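Local coordinates for protein tRNA (uracil(54)-C(5))-methyltransferase (Pyrococcus abyssi, PDB 2JJQ) that catalyses the methylation of uridine 54 in tRNA to 5-methyluridine, taking the methyl group from S-adenosyl-L-methionine, at residues Y194-E199 with N209-E214; D227-S232 with R247-E252; L288-K293 with P379-Y384; E292-M297 with T356-P361. All coordinates share one frame; numbering follows the deposited sequence.

Contact 1: residues Y194-E199 with N209-E214; sequences YMVLRE and NFVTKE
Y194 and V211 face each other as an antiparallel hydrogen-bonded pair, as do V196 and N209, with the non-hydrogen-bonded pair M195-F210 between them; strands 192-199 and 206-212 thus form a beta hairpin in the middle of a five-stranded sheet. Each hydrogen-bonded pair closes a ring of two bonds, V211 N to Y194 O at 2.8 Å being the shorter of the first and V196 N to N209 O, also 2.8 Å and bent by only 10°, that of the second.

V196 and V211 put their CG2 methyls 4.2 Å apart on one face, where beta-branched residues suit the extended backbone. Y194 shares that face: its CB packs on V211 CB, while the ring turns off to meet W183 and its OH bonds to D239. N209 CB lies beside V196 O, and OD1 goes to S232 OG on the next strand.

The opposite face turns to helix 162-178, where M195 packs on A167 and L171 and F210 on L171. M195 has CG anti to its backbone N (chi1 169°) and runs alongside F210 in the same direction, making an oblique Met-aromatic contact in which SD sits 3.9 Å from F210 CE1.

Contact 2: residues D227-S232 with R247-E252; sequences DSIYWS and RFWGKE
Y230 and F248 lie opposite each other as a non-hydrogen-bonded pair in the antiparallel beta hairpin of strands 228-233 and 244-250, the latter an outermost strand of its five-stranded sheet. The hydrogen-bonded pairs I229-W249 and W231-R247 flank them, and W231 N reaches R247 O at 2.7 Å.

The Y230 side chain can be followed outward. Its CB lies near R247 O. From CG to CZ, all six ring carbons lie at similar distances beneath F248 CB, which stands over the ring centre, 3.5 Å from the centroid and 4° off the normal, an almost ideal CH-pi contact. The two rings themselves are slid apart and barely overlap. F248 takes the crowded position between backbone N and carbonyl carbon (chi1 69°), and its ring packs one face on E252 CA. At the tip, Y230 OH donates to E252 O over 2.6 Å, in the carbonyl plane and on a lone pair, and accepts a bond from a water. Tyrosine suits this place because its flat body supports F248 while its hydroxyl ties down the chain beyond the strand.

On the other face W249 meets I229 O and W231 CB at the edge of its indole, and its CE3 also touches I229 CG2. G250 adopts a backbone shape (phi 83°) that a side chain would jam. Just beyond, K251 is held twice by its backbone: its N bonds to D227 O, and S228 OG donates to K251 O at 2.8 Å.

Contact 3: residues L288-K293 with P379-Y384; sequences LVEGEK and PGVIVY
Apolar contact joins L288, the last residue of helix 275-288, and V289 just after it to V383 on strand 381-386. The CG2 methyl of V383 is the shared point: V289 CG1 approaches it at 3.9 Å and L288 CB at 4.0 Å. V383 has CG1 anti to the backbone N (chi1 176°), an arrangement that places CG2 beside that N, where both neighbours meet it. Compact valines and a leucine fit this buried seam, and V421 of strand 419-424 packs on both L288 and V383.

A charged side chain makes the second kind of contact, through its carbon skeleton. E290 extends beyond CG and crosses V381 at about a right angle, with V381 CG2 touching CB, CG and CD in turn; the closest approach is E290 CD to V381 CG2, 3.6 Å. The carboxylate finds its polar partner elsewhere, in a salt bridge from OE2 to K423, and so an exposed glutamate can cover a buried valine.

G291, with positive phi (90°), lies in the loop before strand 293-297. This is a helix-to-strand connection packed on a central strand of the Rossmann-like catalytic domain of class I methyltransferases.

Contact 4: residues E292-M297 with T356-P361; sequences EKILDM and TVIVDP. With SAH (S-adenosyl-L-homocysteine), chain B.
With CG1 anti to the carbonyl carbon (chi1 -51°) and a second bend at chi2, I294 lays CD1 against T356 CB at 3.7 Å and leaves CG2 to meet I358 CD1, also 3.7 Å away. D360 turns CG anti to its backbone N (chi1 -167°), and its OD2 thereby receives a hydrogen bond from the amino N of S-adenosyl-L-homocysteine at 2.9 Å. An acidic side chain suits this place, since a carboxylate probably complements an ammonium group. M297, bent at chi2, carries its flexible chain to the other end of the ligand, where CE lies 3.9 Å from adenine C2.

Strands 293-297 and 356-359 run parallel, their axes 15° apart. Their backbone bonds zigzag between them: I358 N to L295 O is the shortest, 2.7 Å, and nearly linear, while the last, D360 N to M297 O, is weak, at the point where D360 lies beyond the end of its strand. On the face of L295 and M297, L295 CD2 packs alongside V357 CG1 and M297 CB against V359 CG1.

D296 bonds through OD2 to G305 N in helix 303-310, part of a glycine-rich segment consistent with the cofactor-binding motif of class I methyltransferases. That helix lies over I294 and I358 through L308 and over D296 and D360 through F304, while strands 314-319 and 381-386 flank the pair within the catalytic sheet.

In the fold
Contacts 1 and 2 belong to one five-stranded sheet and contacts 3 and 4 to the catalytic sheet, the two groups lying 34 to 39 Å apart between centres. Contact 1 is buried in the middle of its sheet; contact 2 reaches the edge, where a tyrosine hydroxyl bond and aromatic packing join the strand bonds and several touching residues are exposed. N209-S232 and T212-W231 tie the two. Contacts 3 and 4, largely buried but for E290 and K293, share E292 and K293 and join through E290 O to T356 OG1 and V383 O to V359 N. Contact 4 is a backbone-bonded strand pair opening onto the cofactor site, whereas contact 3 is side-chain packing of a helix end and loop on a neighbouring strand.

Contact 1: residues Y194-E199 with N209-E214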
# COMPACT_ATOMS: atom_id res chain seq x y z
N TYR A 194 14.67 -6.30 11.05
CA TYR A 194 13.55 -5.36 10.93
C TYR A 194 12.62 -5.47 12.13
O TYR A 194 12.45 -6.57 12.68
CB TYR A 194 12.67 -5.67 9.66
CG TYR A 194 13.36 -5.36 8.35
CD1 TYR A 194 13.32 -4.09 7.80
CD2 TYR A 194 14.04 -6.36 7.66
CE1 TYR A 194 13.97 -3.81 6.62
CE2 TYR A 194 14.70 -6.09 6.44
CZ TYR A 194 14.65 -4.80 5.93
OH TYR A 194 15.29 -4.49 4.75
N MET A 195 12.00 -4.34 12.47
CA MET A 195 10.85 -4.34 13.36
C MET A 195 9.70 -3.88 12.46
O MET A 195 9.74 -2.76 11.97
CB MET A 195 11.01 -3.31 14.48
CG MET A 195 9.68 -3.09 15.26
SD MET A 195 9.82 -2.22 16.84
CE MET A 195 10.20 -0.54 16.29
N VAL A 196 8.74 -4.75 12.21
CA VAL A 196 7.58 -4.35 11.39
C VAL A 196 6.44 -4.05 12.34
O VAL A 196 6.12 -4.88 13.22
CB VAL A 196 7.15 -5.47 10.43
CG1 VAL A 196 5.81 -5.05 9.67
CG2 VAL A 196 8.26 -5.87 9.45
N LEU A 197 5.84 -2.87 12.24
CA LEU A 197 4.80 -2.49 13.18
C LEU A 197 3.49 -2.44 12.41
O LEU A 197 3.44 -1.90 11.31
CB LEU A 197 5.12 -1.10 13.74
CG LEU A 197 6.12 -1.00 14.88
CD1 LEU A 197 6.51 0.49 15.09
CD2 LEU A 197 5.40 -1.55 16.14
N ARG A 198 2.43 -3.02 12.97
CA ARG A 198 1.12 -2.91 12.36
C ARG A 198 0.12 -2.46 13.39
O ARG A 198 0.29 -2.76 14.60
CB ARG A 198 0.70 -4.25 11.74
CG ARG A 198 1.73 -4.72 10.72
CD ARG A 198 1.33 -5.96 9.96
NE ARG A 198 0.32 -5.59 8.96
CZ ARG A 198 -0.01 -6.32 7.90
NH1 ARG A 198 0.57 -7.50 7.70
NH2 ARG A 198 -0.95 -5.87 7.08
N GLU A 199 -0.92 -1.73 12.97
CA GLU A 199 -1.95 -1.43 13.93
C GLU A 199 -3.32 -1.27 13.30
O GLU A 199 -3.43 -0.92 12.12
CB GLU A 199 -1.62 -0.21 14.80
CG GLU A 199 -1.85 1.09 14.22
CD GLU A 199 -1.48 2.24 15.19
OE1 GLU A 199 -1.33 2.02 16.43
OE2 GLU A 199 -1.34 3.37 14.70
N ASN A 209 6.47 -7.17 14.89
CA ASN A 209 7.07 -8.37 14.35
C ASN A 209 8.57 -8.11 14.20
O ASN A 209 8.97 -7.18 13.50
CB ASN A 209 6.44 -8.69 12.98
CG ASN A 209 7.08 -9.90 12.29
OD1 ASN A 209 7.56 -10.81 12.94
ND2 ASN A 209 7.02 -9.93 10.97
N PHE A 210 9.38 -8.89 14.89
CA PHE A 210 10.86 -8.82 14.82
C PHE A 210 11.32 -9.82 13.81
O PHE A 210 11.14 -11.03 13.99
CB PHE A 210 11.47 -9.09 16.22
CG PHE A 210 10.99 -8.09 17.25
CD1 PHE A 210 11.35 -6.74 17.14
CD2 PHE A 210 10.12 -8.47 18.26
CE1 PHE A 210 10.87 -5.77 18.06
CE2 PHE A 210 9.63 -7.51 19.17
CZ PHE A 210 10.01 -6.17 19.06
N VAL A 211 11.90 -9.32 12.72
CA VAL A 211 12.41 -10.20 11.70
C VAL A 211 13.91 -10.31 11.90
O VAL A 211 14.59 -9.30 11.99
CB VAL A 211 12.11 -9.63 10.26
CG1 VAL A 211 12.64 -10.54 9.20
CG2 VAL A 211 10.56 -9.31 10.06
N THR A 212 14.41 -11.55 11.98
CA THR A 212 15.78 -11.82 12.34
C THR A 212 16.38 -12.90 11.43
O THR A 212 15.70 -13.57 10.63
CB THR A 212 15.86 -12.33 13.79
OG1 THR A 212 15.46 -13.70 13.80
CG2 THR A 212 14.94 -11.50 14.78
N LYS A 213 17.69 -13.08 11.56
CA LYS A 213 18.31 -14.27 11.04
C LYS A 213 18.22 -15.39 12.10
O LYS A 213 17.56 -15.24 13.15
CB LYS A 213 19.75 -13.94 10.62
CG LYS A 213 19.83 -12.81 9.58
CD LYS A 213 19.02 -13.07 8.31
CE LYS A 213 19.64 -14.13 7.43
NZ LYS A 213 18.84 -14.42 6.18
N GLU A 214 18.84 -16.53 11.83
CA GLU A 214 18.84 -17.65 12.79
C GLU A 214 19.48 -17.22 14.11
O GLU A 214 20.42 -16.42 14.16
CB GLU A 214 19.56 -18.86 12.16
CG GLU A 214 18.87 -19.49 10.90
CD GLU A 214 19.17 -18.74 9.57
OE1 GLU A 214 19.81 -17.64 9.60
OE2 GLU A 214 18.78 -19.28 8.48

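Contact 2: residues D227-S232 with R247-E252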
# COMPACT_ATOMS: atom_id res chain seq x y z
N ASP A 227 -0.64 -5.75 21.75
CA ASP A 227 -1.52 -6.92 21.73
C ASP A 227 -0.90 -8.18 21.15
O ASP A 227 -1.26 -9.29 21.54
CB ASP A 227 -2.73 -6.58 20.87
CG ASP A 227 -3.37 -5.27 21.31
OD1 ASP A 227 -4.43 -5.37 21.96
OD2 ASP A 227 -2.79 -4.19 21.05
N SER A 228 -0.01 -8.03 20.17
CA SER A 228 0.62 -9.20 19.52
C SER A 228 2.12 -8.89 19.34
O SER A 228 2.45 -7.77 18.87
CB SER A 228 -0.07 -9.46 18.15
OG SER A 228 0.56 -10.52 17.44
N ILE A 229 3.01 -9.80 19.75
CA ILE A 229 4.44 -9.71 19.46
C ILE A 229 4.82 -10.97 18.68
O ILE A 229 4.51 -12.07 19.10
CB ILE A 229 5.29 -9.65 20.72
CG1 ILE A 229 4.89 -8.46 21.58
CG2 ILE A 229 6.79 -9.65 20.29
CD1 ILE A 229 5.30 -8.65 23.07
N TYR A 230 5.46 -10.81 17.53
CA TYR A 230 5.86 -11.92 16.71
C TYR A 230 7.38 -11.88 16.55
O TYR A 230 7.99 -10.79 16.55
CB TYR A 230 5.27 -11.79 15.32
CG TYR A 230 4.00 -12.59 15.13
CD1 TYR A 230 4.05 -13.89 14.57
CD2 TYR A 230 2.78 -12.07 15.49
CE1 TYR A 230 2.93 -14.63 14.37
CE2 TYR A 230 1.62 -12.81 15.29
CZ TYR A 230 1.69 -14.09 14.70
OH TYR A 230 0.52 -14.83 14.50
N TRP A 231 7.96 -13.08 16.45
CA TRP A 231 9.33 -13.27 16.03
C TRP A 231 9.30 -14.10 14.75
O TRP A 231 8.74 -15.19 14.75
CB TRP A 231 10.10 -14.01 17.13
CG TRP A 231 11.49 -14.40 16.73
CD1 TRP A 231 12.31 -13.80 15.78
CD2 TRP A 231 12.23 -15.49 17.26
NE1 TRP A 231 13.53 -14.47 15.72
CE2 TRP A 231 13.50 -15.52 16.61
CE3 TRP A 231 11.96 -16.42 18.28
CZ2 TRP A 231 14.49 -16.46 16.94
CZ3 TRP A 231 12.93 -17.38 18.58
CH2 TRP A 231 14.17 -17.39 17.91
N SER A 232 9.88 -13.58 13.66
CA SER A 232 9.93 -14.25 12.38
C SER A 232 11.41 -14.35 12.00
O SER A 232 12.18 -13.46 12.27
CB SER A 232 9.22 -13.45 11.29
OG SER A 232 7.84 -13.25 11.62
N ARG A 247 7.63 -17.55 16.62
CA ARG A 247 6.89 -17.51 17.90
C ARG A 247 6.08 -16.24 17.91
O ARG A 247 6.48 -15.24 17.29
CB ARG A 247 7.91 -17.48 19.07
CG ARG A 247 7.23 -17.67 20.48
CD ARG A 247 8.29 -18.27 21.45
NE ARG A 247 7.72 -18.34 22.81
CZ ARG A 247 8.42 -18.78 23.86
NH1 ARG A 247 9.68 -19.18 23.68
NH2 ARG A 247 7.87 -18.81 25.05
N PHE A 248 4.94 -16.28 18.60
CA PHE A 248 4.23 -15.07 18.97
C PHE A 248 3.82 -15.14 20.44
O PHE A 248 3.71 -16.24 21.01
CB PHE A 248 3.00 -14.85 18.02
CG PHE A 248 1.87 -15.87 18.21
CD1 PHE A 248 1.80 -17.02 17.40
CD2 PHE A 248 0.88 -15.66 19.14
CE1 PHE A 248 0.75 -17.96 17.57
CE2 PHE A 248 -0.20 -16.56 19.29
CZ PHE A 248 -0.23 -17.73 18.49
N TRP A 249 3.64 -13.97 21.03
CA TRP A 249 3.19 -13.75 22.39
C TRP A 249 1.94 -12.86 22.26
O TRP A 249 1.90 -11.92 21.42
CB TRP A 249 4.27 -13.03 23.23
CG TRP A 249 5.56 -13.81 23.43
CD1 TRP A 249 5.94 -14.48 24.56
CD2 TRP A 249 6.68 -13.92 22.51
NE1 TRP A 249 7.19 -15.05 24.39
CE2 TRP A 249 7.67 -14.71 23.14
CE3 TRP A 249 6.94 -13.40 21.23
CZ2 TRP A 249 8.89 -15.01 22.54
CZ3 TRP A 249 8.17 -13.76 20.59
CH2 TRP A 249 9.13 -14.54 21.26
N GLY A 250 0.91 -13.15 23.04
CA GLY A 250 -0.33 -12.38 22.95
C GLY A 250 -1.17 -12.92 21.82
O GLY A 250 -1.22 -14.13 21.59
N LYS A 251 -1.85 -12.03 21.09
CA LYS A 251 -2.83 -12.48 20.11
C LYS A 251 -2.17 -13.03 18.85
O LYS A 251 -1.16 -12.49 18.37
CB LYS A 251 -3.75 -11.31 19.70
CG LYS A 251 -4.61 -10.77 20.81
CD LYS A 251 -5.53 -9.65 20.33
CE LYS A 251 -5.86 -8.68 21.51
NZ LYS A 251 -7.29 -8.24 21.58
N GLU A 252 -2.72 -14.12 18.33
CA GLU A 252 -2.19 -14.65 17.10
C GLU A 252 -2.45 -13.64 15.96
O GLU A 252 -1.66 -13.51 15.03
CB GLU A 252 -2.85 -15.97 16.76
CG GLU A 252 -2.23 -16.66 15.58
CD GLU A 252 -2.92 -17.94 15.23
OE1 GLU A 252 -4.03 -18.17 15.71
OE2 GLU A 252 -2.35 -18.71 14.40
O HOH W 1 0.67 -17.24 13.45

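Contact 3: residues L288-K293 with P379-Y384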
# COMPACT_ATOMS: atom_id res chain seq x y z
N LEU A 288 -21.13 0.61 -6.09
CA LEU A 288 -21.04 0.46 -7.54
C LEU A 288 -21.52 -0.88 -8.05
O LEU A 288 -21.97 -0.97 -9.20
CB LEU A 288 -19.59 0.66 -7.99
CG LEU A 288 -19.10 2.11 -7.79
CD1 LEU A 288 -17.64 2.20 -8.28
CD2 LEU A 288 -19.94 3.18 -8.47
N VAL A 289 -21.38 -1.93 -7.25
CA VAL A 289 -21.81 -3.25 -7.75
C VAL A 289 -23.35 -3.26 -7.98
O VAL A 289 -24.07 -2.46 -7.40
CB VAL A 289 -21.40 -4.40 -6.82
CG1 VAL A 289 -19.86 -4.34 -6.52
CG2 VAL A 289 -22.12 -4.30 -5.44
N GLU A 290 -23.81 -4.21 -8.77
CA GLU A 290 -25.24 -4.38 -9.05
C GLU A 290 -25.63 -5.85 -8.94
O GLU A 290 -24.85 -6.74 -9.25
CB GLU A 290 -25.61 -3.83 -10.43
CG GLU A 290 -25.51 -2.30 -10.51
CD GLU A 290 -25.99 -1.74 -11.83
OE1 GLU A 290 -26.61 -2.47 -12.62
OE2 GLU A 290 -25.72 -0.55 -12.07
N GLY A 291 -26.88 -6.09 -8.53
CA GLY A 291 -27.38 -7.45 -8.52
C GLY A 291 -27.13 -8.13 -7.19
O GLY A 291 -27.01 -7.47 -6.17
N GLU A 292 -27.05 -9.45 -7.19
CA GLU A 292 -26.88 -10.18 -5.94
C GLU A 292 -25.62 -11.04 -5.93
O GLU A 292 -24.94 -11.19 -4.88
CB GLU A 292 -28.07 -11.11 -5.74
CG GLU A 292 -28.03 -11.76 -4.40
CD GLU A 292 -28.00 -10.78 -3.21
OE1 GLU A 292 -28.40 -9.59 -3.33
OE2 GLU A 292 -27.61 -11.23 -2.12
N LYS A 293 -25.34 -11.63 -7.09
CA LYS A 293 -24.18 -12.57 -7.27
C LYS A 293 -22.90 -11.83 -7.66
O LYS A 293 -22.82 -11.27 -8.74
CB LYS A 293 -24.48 -13.63 -8.32
CG LYS A 293 -25.59 -14.59 -7.88
CD LYS A 293 -25.93 -15.57 -8.98
CE LYS A 293 -26.80 -16.66 -8.37
NZ LYS A 293 -27.28 -17.68 -9.36
N PRO A 379 -20.79 -10.12 -17.84
CA PRO A 379 -21.51 -9.74 -16.63
C PRO A 379 -21.98 -8.31 -16.76
O PRO A 379 -21.31 -7.52 -17.43
CB PRO A 379 -20.43 -9.85 -15.53
CG PRO A 379 -19.08 -9.77 -16.25
CD PRO A 379 -19.34 -10.38 -17.62
N GLY A 380 -23.14 -8.00 -16.18
CA GLY A 380 -23.77 -6.71 -16.32
C GLY A 380 -22.86 -5.55 -15.88
O GLY A 380 -22.87 -4.48 -16.50
N VAL A 381 -22.06 -5.80 -14.83
CA VAL A 381 -21.20 -4.77 -14.28
C VAL A 381 -19.81 -5.35 -14.00
O VAL A 381 -19.67 -6.45 -13.46
CB VAL A 381 -21.77 -4.13 -12.99
CG1 VAL A 381 -20.72 -3.12 -12.40
CG2 VAL A 381 -23.09 -3.40 -13.28
N ILE A 382 -18.79 -4.62 -14.41
CA ILE A 382 -17.44 -4.90 -13.91
C ILE A 382 -16.99 -3.74 -13.04
O ILE A 382 -17.09 -2.57 -13.44
CB ILE A 382 -16.40 -5.13 -15.06
CG1 ILE A 382 -16.78 -6.39 -15.84
CG2 ILE A 382 -15.02 -5.24 -14.45
CD1 ILE A 382 -15.99 -6.54 -17.20
N VAL A 383 -16.46 -4.04 -11.85
CA VAL A 383 -15.84 -2.97 -11.03
C VAL A 383 -14.33 -3.21 -11.02
O VAL A 383 -13.90 -4.24 -10.56
CB VAL A 383 -16.40 -2.93 -9.53
CG1 VAL A 383 -15.64 -1.87 -8.72
CG2 VAL A 383 -17.90 -2.67 -9.51
N TYR A 384 -13.55 -2.28 -11.54
CA TYR A 384 -12.13 -2.47 -11.72
C TYR A 384 -11.44 -1.52 -10.73
O TYR A 384 -11.67 -0.31 -10.79
CB TYR A 384 -11.76 -2.16 -13.17
CG TYR A 384 -10.34 -2.54 -13.63
CD1 TYR A 384 -10.12 -3.04 -14.93
CD2 TYR A 384 -9.24 -2.43 -12.78
CE1 TYR A 384 -8.82 -3.37 -15.41
CE2 TYR A 384 -7.93 -2.73 -13.25
CZ TYR A 384 -7.74 -3.23 -14.56
OH TYR A 384 -6.46 -3.54 -14.98

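Contact 4: residues E292-M297 with T356-P361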
# COMPACT_ATOMS: atom_id res chain seq x y z
N GLU A 292 -27.05 -9.45 -7.19
CA GLU A 292 -26.88 -10.18 -5.94
C GLU A 292 -25.62 -11.04 -5.93
O GLU A 292 -24.94 -11.19 -4.88
CB GLU A 292 -28.07 -11.11 -5.74
CG GLU A 292 -28.03 -11.76 -4.40
CD GLU A 292 -28.00 -10.78 -3.21
OE1 GLU A 292 -28.40 -9.59 -3.33
OE2 GLU A 292 -27.61 -11.23 -2.12
N LYS A 293 -25.34 -11.63 -7.09
CA LYS A 293 -24.18 -12.57 -7.27
C LYS A 293 -22.90 -11.83 -7.66
O LYS A 293 -22.82 -11.27 -8.74
CB LYS A 293 -24.48 -13.63 -8.32
CG LYS A 293 -25.59 -14.59 -7.88
CD LYS A 293 -25.93 -15.57 -8.98
CE LYS A 293 -26.80 -16.66 -8.37
NZ LYS A 293 -27.28 -17.68 -9.36
N ILE A 294 -21.91 -11.83 -6.77
CA ILE A 294 -20.71 -11.02 -6.98
C ILE A 294 -19.52 -11.92 -7.05
O ILE A 294 -19.41 -12.83 -6.21
CB ILE A 294 -20.47 -10.06 -5.79
CG1 ILE A 294 -21.73 -9.24 -5.42
CG2 ILE A 294 -19.29 -9.08 -6.04
CD1 ILE A 294 -22.26 -8.34 -6.56
N LEU A 295 -18.63 -11.69 -8.01
CA LEU A 295 -17.29 -12.32 -7.98
C LEU A 295 -16.25 -11.30 -7.52
O LEU A 295 -16.15 -10.23 -8.12
CB LEU A 295 -16.87 -12.84 -9.35
CG LEU A 295 -15.42 -13.30 -9.55
CD1 LEU A 295 -15.15 -14.49 -8.66
CD2 LEU A 295 -15.32 -13.72 -11.01
N ASP A 296 -15.49 -11.64 -6.47
CA ASP A 296 -14.40 -10.82 -5.95
C ASP A 296 -13.11 -11.47 -6.51
O ASP A 296 -12.48 -12.34 -5.84
CB ASP A 296 -14.42 -10.78 -4.41
CG ASP A 296 -13.35 -9.84 -3.79
OD1 ASP A 296 -12.77 -9.01 -4.57
OD2 ASP A 296 -13.13 -9.91 -2.53
N MET A 297 -12.71 -11.05 -7.71
CA MET A 297 -11.55 -11.61 -8.40
C MET A 297 -10.27 -10.88 -7.95
O MET A 297 -10.27 -9.65 -7.85
CB MET A 297 -11.77 -11.57 -9.93
CG MET A 297 -10.60 -12.27 -10.73
SD MET A 297 -10.31 -13.94 -10.11
CE MET A 297 -8.63 -14.26 -10.67
N THR A 356 -22.14 -9.04 -11.00
CA THR A 356 -21.04 -8.10 -11.02
C THR A 356 -19.76 -8.83 -10.84
O THR A 356 -19.70 -9.76 -10.04
CB THR A 356 -21.19 -7.04 -9.88
OG1 THR A 356 -22.29 -6.21 -10.16
CG2 THR A 356 -19.96 -6.12 -9.82
N VAL A 357 -18.70 -8.45 -11.57
CA VAL A 357 -17.40 -9.03 -11.32
C VAL A 357 -16.48 -7.88 -10.86
O VAL A 357 -16.33 -6.88 -11.57
CB VAL A 357 -16.80 -9.72 -12.60
CG1 VAL A 357 -15.35 -10.10 -12.35
CG2 VAL A 357 -17.59 -10.98 -12.99
N ILE A 358 -15.82 -8.05 -9.72
CA ILE A 358 -14.84 -7.05 -9.24
C ILE A 358 -13.48 -7.57 -9.58
O ILE A 358 -13.20 -8.75 -9.31
CB ILE A 358 -14.90 -6.93 -7.73
CG1 ILE A 358 -16.33 -6.55 -7.33
CG2 ILE A 358 -13.89 -5.86 -7.22
CD1 ILE A 358 -16.52 -6.70 -5.82
N VAL A 359 -12.64 -6.73 -10.17
CA VAL A 359 -11.25 -7.15 -10.39
C VAL A 359 -10.28 -6.16 -9.78
O VAL A 359 -10.45 -4.97 -9.96
CB VAL A 359 -10.93 -7.33 -11.90
CG1 VAL A 359 -11.74 -8.53 -12.48
CG2 VAL A 359 -11.17 -6.08 -12.70
N ASP A 360 -9.27 -6.66 -9.06
CA ASP A 360 -8.26 -5.80 -8.43
C ASP A 360 -6.93 -6.44 -8.78
O ASP A 360 -6.30 -7.01 -7.92
CB ASP A 360 -8.46 -5.80 -6.89
CG ASP A 360 -7.66 -4.71 -6.19
OD1 ASP A 360 -6.89 -4.02 -6.89
OD2 ASP A 360 -7.80 -4.59 -4.93
N PRO A 361 -6.53 -6.39 -10.05
CA PRO A 361 -5.41 -7.20 -10.50
C PRO A 361 -4.07 -6.76 -9.97
O PRO A 361 -3.96 -5.66 -9.42
CB PRO A 361 -5.43 -7.00 -12.03
CG PRO A 361 -6.10 -5.68 -12.27
CD PRO A 361 -7.16 -5.63 -11.14
N SAH B . -8.46 -7.01 -3.49
CA SAH B . -7.26 -7.38 -2.67
CB SAH B . -5.98 -6.85 -3.32
CG SAH B . -5.67 -7.49 -4.65
SD SAH B . -3.90 -7.32 -4.92
C SAH B . -7.40 -6.72 -1.32
O SAH B . -6.65 -6.98 -0.36
OXT SAH B . -8.27 -5.87 -1.17
C5' SAH B . -3.79 -8.33 -6.38
C4' SAH B . -4.02 -9.81 -6.01
O4' SAH B . -3.77 -10.68 -7.14
C3' SAH B . -3.13 -10.33 -4.89
O3' SAH B . -3.96 -10.74 -3.79
C2' SAH B . -2.35 -11.51 -5.54
O2' SAH B . -2.13 -12.65 -4.70
C1' SAH B . -3.25 -11.94 -6.66
N9 SAH B . -2.65 -12.44 -7.89
C8 SAH B . -1.49 -12.05 -8.47
N7 SAH B . -1.36 -12.68 -9.67
C5 SAH B . -2.45 -13.44 -9.87
C6 SAH B . -2.96 -14.35 -10.92
N6 SAH B . -2.18 -14.53 -12.02
N1 SAH B . -4.17 -14.95 -10.70
C2 SAH B . -4.91 -14.74 -9.59
N3 SAH B . -4.49 -13.94 -8.60
C4 SAH B . -3.31 -13.28 -8.70